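GDSL-like Lipase/Acylhydrolase family protein (Neisseria meningitidis, PDB 4K7J) probably hydrolyses O-acetyl esters on peptidoglycan, acting as an SGNH-family acylhydrolase that releases acetate from the cell-wall polymer. Local coordinates at residues A[219-222]-A[223-226]; A[247-250]-A[251-255]; A[260-263]-A[264-268]; A[308-311]-A[312-316]. One frame throughout, in Å; residues are numbered along the deposited sequence.

Interaction 1: A[219-222]-A[223-226]; sequences AQLT and QWSK
The indole of W224 carries a methyl of L221 on one face: CD1 sits 3.7 Å from the centroid of the five-membered ring, 21° off its normal, a CH-pi contact displaced toward the rim. W224 also stacks with W227. With CG anti to the backbone N (chi1 173°), the end of L221 swings back over this ring although its CB starts out away from it. At the indole edge NE1 is hydrogen-bonded to the hydroxyl of Y247, which limits the rotation of the ring. The other flat groups are the amides of Q220 and Q223, with planes 39° apart. Q223 turns back to the residue that precedes the 3-10 turn: its OE1 accepts the N-H of Q220 at 2.8 Å, with the donor well above the carbonyl plane, while Q223 N bonds to Q220 O at 3.0 Å. Further along, W224 N binds L221 O at 3.2 Å and S225 N binds T222 O at the same distance; S225 OG adds a weak bond to T222 O. Side-chain and main-chain bonds thus tie Q223 to both polar backbone atoms of Q220, so the start of the turn is held by two bonds of opposite direction.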
loop_
_atom_site.group_PDB
_atom_site.type_symbol
_atom_site.label_atom_id
_atom_site.label_comp_id
_atom_site.label_asym_id
_atom_site.label_seq_id
_atom_site.Cartn_x
_atom_site.Cartn_y
_atom_site.Cartn_z
ATOM N N ALA A 219 -3.560 1.648 11.816
ATOM C CA ALA A 219 -2.125 1.382 11.962
ATOM C C ALA A 219 -1.238 2.629 12.010
ATOM O O ALA A 219 -1.592 3.692 11.494
ATOM C CB ALA A 219 -1.638 0.448 10.862
ATOM N N GLN A 220 -0.073 2.462 12.628
ATOM C CA GLN A 220 0.980 3.472 12.665
ATOM C C GLN A 220 2.240 2.847 12.069
ATOM O O GLN A 220 2.372 1.622 12.080
ATOM C CB GLN A 220 1.250 3.883 14.100
ATOM C CG GLN A 220 0.046 4.551 14.789
ATOM C CD GLN A 220 0.340 4.842 16.238
ATOM O OE1 GLN A 220 1.434 5.324 16.582
ATOM N NE2 GLN A 220 -0.607 4.513 17.109
ATOM N N LEU A 221 3.154 3.670 11.552
ATOM C CA LEU A 221 4.338 3.136 10.870
ATOM C C LEU A 221 5.201 2.265 11.763
ATOM O O LEU A 221 5.725 1.249 11.317
ATOM C CB LEU A 221 5.201 4.248 10.256
ATOM C CG LEU A 221 6.537 3.766 9.679
ATOM C CD1 LEU A 221 6.318 2.844 8.491
ATOM C CD2 LEU A 221 7.442 4.902 9.302
ATOM N N THR A 222 5.345 2.659 13.027
ATOM C CA THR A 222 6.172 1.906 13.965
ATOM C C THR A 222 5.609 0.516 14.220
ATOM O O THR A 222 6.324 -0.371 14.681
ATOM C CB THR A 222 6.342 2.632 15.317
ATOM O OG1 THR A 222 5.056 2.847 15.928
ATOM C CG2 THR A 222 7.055 3.965 15.115
ATOM N N GLN A 223 4.334 0.321 13.909
ATOM C CA GLN A 223 3.701 -0.968 14.147
ATOM C C GLN A 223 4.049 -2.020 13.095
ATOM O O GLN A 223 3.511 -3.115 13.130
ATOM C CB GLN A 223 2.185 -0.823 14.305
ATOM C CG GLN A 223 1.818 -0.087 15.597
ATOM C CD GLN A 223 0.369 0.303 15.658
ATOM O OE1 GLN A 223 -0.258 0.517 14.634
ATOM N NE2 GLN A 223 -0.176 0.393 16.869
ATOM N N TRP A 224 4.955 -1.693 12.174
ATOM C CA TRP A 224 5.608 -2.734 11.386
ATOM C C TRP A 224 6.299 -3.747 12.321
ATOM O O TRP A 224 6.545 -4.901 11.937
ATOM C CB TRP A 224 6.634 -2.136 10.420
ATOM C CG TRP A 224 6.048 -1.402 9.229
ATOM C CD1 TRP A 224 4.790 -0.873 9.113
ATOM C CD2 TRP A 224 6.714 -1.130 7.991
ATOM N NE1 TRP A 224 4.637 -0.290 7.877
ATOM C CE2 TRP A 224 5.809 -0.428 7.175
ATOM C CE3 TRP A 224 7.996 -1.414 7.496
ATOM C CZ2 TRP A 224 6.139 -0.003 5.887
ATOM C CZ3 TRP A 224 8.323 -0.990 6.221
ATOM C CH2 TRP A 224 7.395 -0.295 5.427
ATOM N N SER A 225 6.607 -3.317 13.545
ATOM C CA SER A 225 7.231 -4.200 14.542
ATOM C C SER A 225 6.348 -5.413 14.905
ATOM O O SER A 225 6.847 -6.431 15.388
ATOM C CB SER A 225 7.617 -3.416 15.806
ATOM O OG SER A 225 6.471 -3.134 16.583
ATOM N N LYS A 226 5.046 -5.307 14.642
ATOM C CA LYS A 226 4.119 -6.427 14.803
ATOM C C LYS A 226 4.345 -7.531 13.777
ATOM O O LYS A 226 3.833 -8.641 13.944
ATOM C CB LYS A 226 2.665 -5.956 14.650
ATOM C CG LYS A 226 2.120 -5.062 15.757
ATOM C CD LYS A 226 0.675 -4.692 15.398
ATOM C CE LYS A 226 -0.023 -3.867 16.473
ATOM N NZ LYS A 226 -1.414 -3.507 16.011
#

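Interaction 2: A[247-250]-A[251-255]; sequences YGTN and EAFNN. With ACT (acetate ion), chain C.
E251 curls back on G248 and Y247. Its CB lies 3.8 Å from G248 O, and a bend at chi2 (87°) then turns the chain back toward the preceding residues, bringing CD to 3.6 Å from G248 N. From there the two carboxylate oxygens part. OE1 takes the N-H of G248 in a weak bond of 2.9 Å, bent to 129°, whereas OE2 rests 3.5 Å from Y247 CB and has its stronger partner in L221 N. The carboxylate stands steeply to the tyrosine ring, and W266 packs against both residues. This buried acid follows directly on a G-T-N sequence that matches the G-x-N of SGNH hydrolases, whose asparagine is an oxyanion-hole donor; N250 probably serves likewise. Consistent with that role, N250 ND2 gives a nearly straight hydrogen bond (2.9 Å, 172°) to OXT of a bound acetate, which is also held by S62 N, G218 N and H351 NE2; the same ND2 bonds to A219 O. T249 adds an apolar touch, CG2 lying 3.7 Å from the acetate methyl, while its OG1 is hydrogen-bonded to H63 NE2. In the short, weakly bonded helix that begins about T249, A252 N bonds to G248 O and F253 N to N250 O. The phenyl of F253 meets T249 O at its edge, near the ring plane, with CD2 3.1 Å from that oxygen.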
loop_
_atom_site.group_PDB
_atom_site.type_symbol
_atom_site.label_atom_id
_atom_site.label_comp_id
_atom_site.label_asym_id
_atom_site.label_seq_id
_atom_site.Cartn_x
_atom_site.Cartn_y
_atom_site.Cartn_z
ATOM N N TYR A 247 0.963 7.299 6.653
ATOM C CA TYR A 247 0.543 7.162 8.035
ATOM C C TYR A 247 0.441 8.558 8.631
ATOM O O TYR A 247 0.570 9.541 7.921
ATOM C CB TYR A 247 1.549 6.331 8.833
ATOM C CG TYR A 247 1.688 4.865 8.416
ATOM C CD1 TYR A 247 0.868 3.885 8.962
ATOM C CD2 TYR A 247 2.674 4.469 7.523
ATOM C CE1 TYR A 247 1.008 2.554 8.610
ATOM C CE2 TYR A 247 2.831 3.138 7.161
ATOM C CZ TYR A 247 1.997 2.182 7.710
ATOM O OH TYR A 247 2.147 0.859 7.355
ATOM N N GLY A 248 0.209 8.653 9.932
ATOM C CA GLY A 248 0.235 9.956 10.577
ATOM C C GLY A 248 -1.034 10.265 11.327
ATOM O O GLY A 248 -0.995 10.839 12.410
ATOM N N THR A 249 -2.165 9.868 10.754
ATOM C CA THR A 249 -3.461 10.138 11.371
ATOM C C THR A 249 -3.601 9.486 12.741
ATOM O O THR A 249 -4.022 10.123 13.698
ATOM C CB THR A 249 -4.603 9.690 10.452
ATOM O OG1 THR A 249 -4.556 10.454 9.240
ATOM C CG2 THR A 249 -5.950 9.894 11.117
ATOM N N ASN A 250 -3.234 8.216 12.847
ATOM C CA ASN A 250 -3.338 7.536 14.132
ATOM C C ASN A 250 -2.259 7.953 15.130
ATOM O O ASN A 250 -2.547 8.108 16.321
ATOM C CB ASN A 250 -3.362 6.017 13.925
ATOM C CG ASN A 250 -4.556 5.576 13.082
ATOM O OD1 ASN A 250 -5.694 5.727 13.498
ATOM N ND2 ASN A 250 -4.295 5.054 11.887
ATOM N N GLU A 251 -1.026 8.130 14.652
ATOM C CA GLU A 251 0.034 8.658 15.510
ATOM C C GLU A 251 -0.477 9.954 16.148
ATOM O O GLU A 251 -0.295 10.185 17.340
ATOM C CB GLU A 251 1.315 8.945 14.704
ATOM C CG GLU A 251 2.098 7.714 14.240
ATOM C CD GLU A 251 1.617 7.152 12.905
ATOM O OE1 GLU A 251 0.462 7.431 12.539
ATOM O OE2 GLU A 251 2.398 6.437 12.221
ATOM N N ALA A 252 -1.147 10.778 15.346
ATOM C CA ALA A 252 -1.637 12.082 15.808
ATOM C C ALA A 252 -2.630 11.991 16.955
ATOM O O ALA A 252 -2.770 12.937 17.728
ATOM C CB ALA A 252 -2.256 12.851 14.663
ATOM N N PHE A 253 -3.337 10.867 17.065
ATOM C CA PHE A 253 -4.343 10.735 18.127
ATOM C C PHE A 253 -3.786 10.131 19.408
ATOM O O PHE A 253 -4.520 9.948 20.382
ATOM C CB PHE A 253 -5.572 9.965 17.640
ATOM C CG PHE A 253 -6.534 10.814 16.881
ATOM C CD1 PHE A 253 -7.501 11.552 17.548
ATOM C CD2 PHE A 253 -6.449 10.919 15.506
ATOM C CE1 PHE A 253 -8.380 12.356 16.852
ATOM C CE2 PHE A 253 -7.329 11.715 14.802
ATOM C CZ PHE A 253 -8.299 12.438 15.481
ATOM N N ASN A 254 -2.488 9.841 19.409
ATOM C CA ASN A 254 -1.805 9.423 20.629
ATOM C C ASN A 254 -1.312 10.660 21.378
ATOM O O ASN A 254 -0.260 11.206 21.050
ATOM C CB ASN A 254 -0.630 8.486 20.310
ATOM C CG ASN A 254 0.067 7.968 21.567
ATOM O OD1 ASN A 254 -0.223 8.409 22.686
ATOM N ND2 ASN A 254 1.000 7.043 21.387
ATOM N N ASN A 255 -2.072 11.108 22.377
ATOM C CA ASN A 255 -1.703 12.308 23.123
ATOM C C ASN A 255 -0.300 12.203 23.752
ATOM O O ASN A 255 0.361 13.204 23.992
ATOM C CB ASN A 255 -2.747 12.626 24.209
ATOM C CG ASN A 255 -4.107 13.043 23.638
ATOM O OD1 ASN A 255 -4.224 13.492 22.490
ATOM N ND2 ASN A 255 -5.144 12.910 24.459
HETATM C C ACT C . -7.474 5.271 10.474
HETATM O O ACT C . -8.560 4.977 11.055
HETATM O OXT ACT C . -6.632 4.350 10.309
HETATM C CH3 ACT C . -7.197 6.653 9.969
#

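Interaction 3: A[260-263]-A[264-268]; sequences ADTE and QKWLD
From A260 to L267 the backbone runs as regular alpha-helix, with Q264, K265, W266 and L267 each giving its N-H to the carbonyl four residues earlier; the bond from W266 N to T262 O is 2.8 Å long and nearly along the C=O axis. On the buried flank T262 and W266 lie side by side and point the same way. T262 CG2, anti to its own backbone N, comes within 3.5 Å of W266 CD1, and T262 O approaches the indole at its edge, near the ring plane. The hydroxyl of T262 turns elsewhere and is hydrogen-bonded to D258 O. E263 and L267 also run alongside each other, CG of E263 4.0 Å from CD1 of L267, before the carboxylate leaves to form a salt bridge with R314. The outer flank is polar and hydrated. D261 OD2 and K265 NZ make a long salt bridge of 3.7 Å, and the carboxylate oxygen lies nearer to K265 CE, at 3.4 Å. One water bridges the pair, accepting from K265 NZ at 2.8 Å and donating weakly to D261 OD2; another lies between D261 OD1 and Q264 OE1 and donates to both, although its distance to OD1 is unusually short. The result is an amphipathic helix of the alpha/beta SGNH fold: T262 packs against M311, and W266 against Q312 and V315, of helix 305-318, while the i to i+4 pair of D261 and K265 spans the hydrated side.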
loop_
_atom_site.group_PDB
_atom_site.type_symbol
_atom_site.label_atom_id
_atom_site.label_comp_id
_atom_site.label_asym_id
_atom_site.label_seq_id
_atom_site.Cartn_x
_atom_site.Cartn_y
_atom_site.Cartn_z
ATOM N N ALA A 260 10.421 12.601 19.357
ATOM C CA ALA A 260 11.838 12.326 19.157
ATOM C C ALA A 260 12.086 10.834 18.937
ATOM O O ALA A 260 12.832 10.447 18.039
ATOM C CB ALA A 260 12.664 12.842 20.345
ATOM N N ASP A 261 11.454 9.991 19.745
ATOM C CA ASP A 261 11.616 8.554 19.552
ATOM C C ASP A 261 10.987 8.106 18.232
ATOM O O ASP A 261 11.595 7.351 17.469
ATOM C CB ASP A 261 11.013 7.745 20.698
ATOM C CG ASP A 261 11.376 6.268 20.605
ATOM O OD1 ASP A 261 12.586 5.975 20.531
ATOM O OD2 ASP A 261 10.468 5.410 20.567
ATOM N N THR A 262 9.775 8.590 17.969
ATOM C CA THR A 262 9.047 8.227 16.758
ATOM C C THR A 262 9.852 8.615 15.522
ATOM O O THR A 262 10.013 7.811 14.599
ATOM C CB THR A 262 7.664 8.895 16.706
ATOM O OG1 THR A 262 6.933 8.570 17.896
ATOM C CG2 THR A 262 6.884 8.418 15.473
ATOM N N GLU A 263 10.380 9.836 15.530
ATOM C CA GLU A 263 11.221 10.331 14.432
ATOM C C GLU A 263 12.404 9.407 14.132
ATOM O O GLU A 263 12.711 9.138 12.970
ATOM C CB GLU A 263 11.721 11.748 14.747
ATOM C CG GLU A 263 12.570 12.398 13.654
ATOM C CD GLU A 263 12.632 13.927 13.790
ATOM O OE1 GLU A 263 11.895 14.489 14.629
ATOM O OE2 GLU A 263 13.413 14.565 13.058
ATOM N N GLN A 264 13.075 8.928 15.177
ATOM C CA GLN A 264 14.211 8.030 14.981
ATOM C C GLN A 264 13.763 6.704 14.367
ATOM O O GLN A 264 14.455 6.137 13.517
ATOM C CB GLN A 264 14.953 7.767 16.297
ATOM C CG GLN A 264 16.337 7.155 16.089
ATOM C CD GLN A 264 17.072 6.886 17.394
ATOM O OE1 GLN A 264 16.459 6.544 18.410
ATOM N NE2 GLN A 264 18.395 7.042 17.372
ATOM N N LYS A 265 12.604 6.212 14.796
ATOM C CA LYS A 265 12.072 4.968 14.238
ATOM C C LYS A 265 11.704 5.145 12.782
ATOM O O LYS A 265 11.976 4.276 11.954
ATOM C CB LYS A 265 10.886 4.462 15.055
ATOM C CG LYS A 265 11.331 3.846 16.365
ATOM C CD LYS A 265 10.180 3.330 17.194
ATOM C CE LYS A 265 10.698 2.710 18.493
ATOM N NZ LYS A 265 9.603 2.036 19.254
ATOM N N TRP A 266 11.112 6.289 12.461
ATOM C CA TRP A 266 10.759 6.589 11.077
ATOM C C TRP A 266 12.009 6.644 10.199
ATOM O O TRP A 266 12.054 6.033 9.131
ATOM C CB TRP A 266 9.975 7.905 10.992
ATOM C CG TRP A 266 8.499 7.738 11.202
ATOM C CD1 TRP A 266 7.867 7.272 12.325
ATOM C CD2 TRP A 266 7.467 8.050 10.260
ATOM N NE1 TRP A 266 6.502 7.267 12.127
ATOM C CE2 TRP A 266 6.235 7.734 10.866
ATOM C CE3 TRP A 266 7.468 8.544 8.949
ATOM C CZ2 TRP A 266 5.012 7.914 10.211
ATOM C CZ3 TRP A 266 6.251 8.724 8.306
ATOM C CH2 TRP A 266 5.045 8.407 8.938
ATOM N N LEU A 267 13.026 7.371 10.647
ATOM C CA LEU A 267 14.290 7.423 9.907
ATOM C C LEU A 267 14.892 6.032 9.720
ATOM O O LEU A 267 15.358 5.701 8.644
ATOM C CB LEU A 267 15.293 8.330 10.627
ATOM C CG LEU A 267 14.894 9.804 10.549
ATOM C CD1 LEU A 267 15.533 10.631 11.664
ATOM C CD2 LEU A 267 15.254 10.355 9.172
ATOM N N ASP A 268 14.885 5.229 10.783
ATOM C CA ASP A 268 15.339 3.841 10.701
ATOM C C ASP A 268 14.579 3.054 9.636
ATOM O O ASP A 268 15.178 2.308 8.861
ATOM C CB ASP A 268 15.190 3.127 12.045
ATOM C CG ASP A 268 16.174 3.623 13.084
ATOM O OD1 ASP A 268 17.138 4.336 12.712
ATOM O OD2 ASP A 268 15.985 3.291 14.278
HETATM O O HOH W 1 7.708 4.080 19.010
HETATM O O HOH W 2 14.711 7.189 21.005
#

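Interaction 4: A[308-311]-A[312-316]; sequences VQQM and QRRVA
R314 folds back along its own helix and lays one face of its guanidinium over the main chain of Q310 and M311. Q310 O and M311 CA stand 3.6 and 3.5 Å above that plane, both offset toward the rim. The bend at chi3 (-63°) gives the head group this flat-on pose, with NH1 3.9 Å from Q310 CB and NH2 3.8 Å from M311 CB. Its NH2 is the partner of E263 in helix 259-276. Q312 is oriented differently: its extended chain runs toward the start of the helix, CG passing 3.3 Å from V308 O and OE1 3.6 Å from Q309 CA. Across it comes M311, whose chain bends at its last torsion (75°) to bring CE to 4.1 Å from Q312 CG, while M311 CG lies 4.3 Å from V315 CG2. Four i to i+4 main-chain bonds, donated by the N-H groups of Q312 through V315, hold the frame on which these groups are set. The helix belongs to the beta-alpha-beta unit between strands 281-286 and 322-325. The buried amide of Q312 has both ends satisfied, OE1 by A287 N and NE2 by Y247 O, which implies a fixed amide orientation joining the helix to the chain that follows two central strands.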
loop_
_atom_site.group_PDB
_atom_site.type_symbol
_atom_site.label_atom_id
_atom_site.label_comp_id
_atom_site.label_asym_id
_atom_site.label_seq_id
_atom_site.Cartn_x
_atom_site.Cartn_y
_atom_site.Cartn_z
ATOM N N VAL A 308 3.263 15.773 14.635
ATOM C CA VAL A 308 3.396 14.585 13.796
ATOM C C VAL A 308 3.629 14.945 12.328
ATOM O O VAL A 308 4.540 14.414 11.701
ATOM C CB VAL A 308 2.178 13.646 13.936
ATOM C CG1 VAL A 308 2.183 12.555 12.839
ATOM C CG2 VAL A 308 2.156 13.025 15.314
ATOM N N GLN A 309 2.814 15.847 11.782
ATOM C CA GLN A 309 2.981 16.279 10.394
ATOM C C GLN A 309 4.369 16.888 10.144
ATOM O O GLN A 309 4.966 16.704 9.076
ATOM C CB GLN A 309 1.901 17.297 10.006
ATOM C CG GLN A 309 0.488 16.725 9.920
ATOM C CD GLN A 309 -0.561 17.811 9.850
ATOM O OE1 GLN A 309 -0.441 18.851 10.502
ATOM N NE2 GLN A 309 -1.581 17.595 9.028
ATOM N N GLN A 310 4.880 17.606 11.135
ATOM C CA GLN A 310 6.188 18.252 10.994
ATOM C C GLN A 310 7.306 17.227 11.064
ATOM O O GLN A 310 8.299 17.327 10.345
ATOM C CB GLN A 310 6.385 19.336 12.058
ATOM C CG GLN A 310 5.539 20.560 11.807
ATOM C CD GLN A 310 5.811 21.677 12.792
ATOM O OE1 GLN A 310 6.651 21.553 13.690
ATOM N NE2 GLN A 310 5.092 22.778 12.631
ATOM N N MET A 311 7.141 16.244 11.940
ATOM C CA MET A 311 8.096 15.159 12.025
ATOM C C MET A 311 8.188 14.459 10.678
ATOM O O MET A 311 9.288 14.163 10.202
ATOM C CB MET A 311 7.690 14.149 13.097
ATOM C CG MET A 311 8.576 12.913 13.079
ATOM S SD MET A 311 7.775 11.530 13.878
ATOM C CE MET A 311 6.588 11.105 12.603
ATOM N N GLN A 312 7.033 14.212 10.059
ATOM C CA GLN A 312 7.005 13.504 8.777
ATOM C C GLN A 312 7.824 14.212 7.713
ATOM O O GLN A 312 8.560 13.570 6.954
ATOM C CB GLN A 312 5.573 13.323 8.275
ATOM C CG GLN A 312 4.724 12.414 9.142
ATOM C CD GLN A 312 3.312 12.257 8.607
ATOM O OE1 GLN A 312 2.521 13.184 8.657
ATOM N NE2 GLN A 312 3.001 11.079 8.077
ATOM N N ARG A 313 7.687 15.532 7.642
ATOM C CA ARG A 313 8.461 16.299 6.680
ATOM C C ARG A 313 9.965 16.284 6.978
ATOM O O ARG A 313 10.768 16.132 6.071
ATOM C CB ARG A 313 7.933 17.734 6.546
ATOM C CG ARG A 313 8.595 18.476 5.413
ATOM C CD ARG A 313 8.355 19.965 5.505
ATOM N NE ARG A 313 7.014 20.328 5.069
ATOM C CZ ARG A 313 6.665 20.495 3.797
ATOM N NH1 ARG A 313 7.557 20.323 2.831
ATOM N NH2 ARG A 313 5.420 20.825 3.491
ATOM N N ARG A 314 10.349 16.409 8.245
ATOM C CA ARG A 314 11.767 16.283 8.612
ATOM C C ARG A 314 12.343 14.923 8.207
ATOM O O ARG A 314 13.465 14.834 7.709
ATOM C CB ARG A 314 11.965 16.462 10.118
ATOM C CG ARG A 314 11.815 17.875 10.628
ATOM C CD ARG A 314 12.409 18.010 12.041
ATOM N NE ARG A 314 11.738 17.188 13.052
ATOM C CZ ARG A 314 10.587 17.519 13.623
ATOM N NH1 ARG A 314 9.978 18.642 13.278
ATOM N NH2 ARG A 314 10.042 16.733 14.536
ATOM N N VAL A 315 11.572 13.861 8.424
ATOM C CA VAL A 315 12.013 12.517 8.030
ATOM C C VAL A 315 12.239 12.432 6.523
ATOM O O VAL A 315 13.262 11.895 6.063
ATOM C CB VAL A 315 11.000 11.429 8.461
ATOM C CG1 VAL A 315 11.322 10.094 7.781
ATOM C CG2 VAL A 315 10.998 11.281 9.977
ATOM N N ALA A 316 11.283 12.965 5.761
ATOM C CA ALA A 316 11.412 13.057 4.301
ATOM C C ALA A 316 12.720 13.723 3.860
ATOM O O ALA A 316 13.433 13.221 2.974
ATOM C CB ALA A 316 10.224 13.811 3.719
#

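The four sites follow one another along the chain, from the turn after strand 208-215 (interaction 1), through helix 249-252 after strand 242-246 (interaction 2) and helix 259-276 (interaction 3), to helix 305-318 (interaction 4), all within the SGNH-type domain around its mixed six-stranded sheet. Interactions 3 and 4 are closest, with centres about 10 Å apart, whereas interactions 1 and 4 have centres about 17 Å apart and do not touch. Interaction 2 touches all three others, and W266 of interaction 3 meets residues of each other site. The two helices thus pack behind the segments that carry A219 and N250, beside the bound acetate.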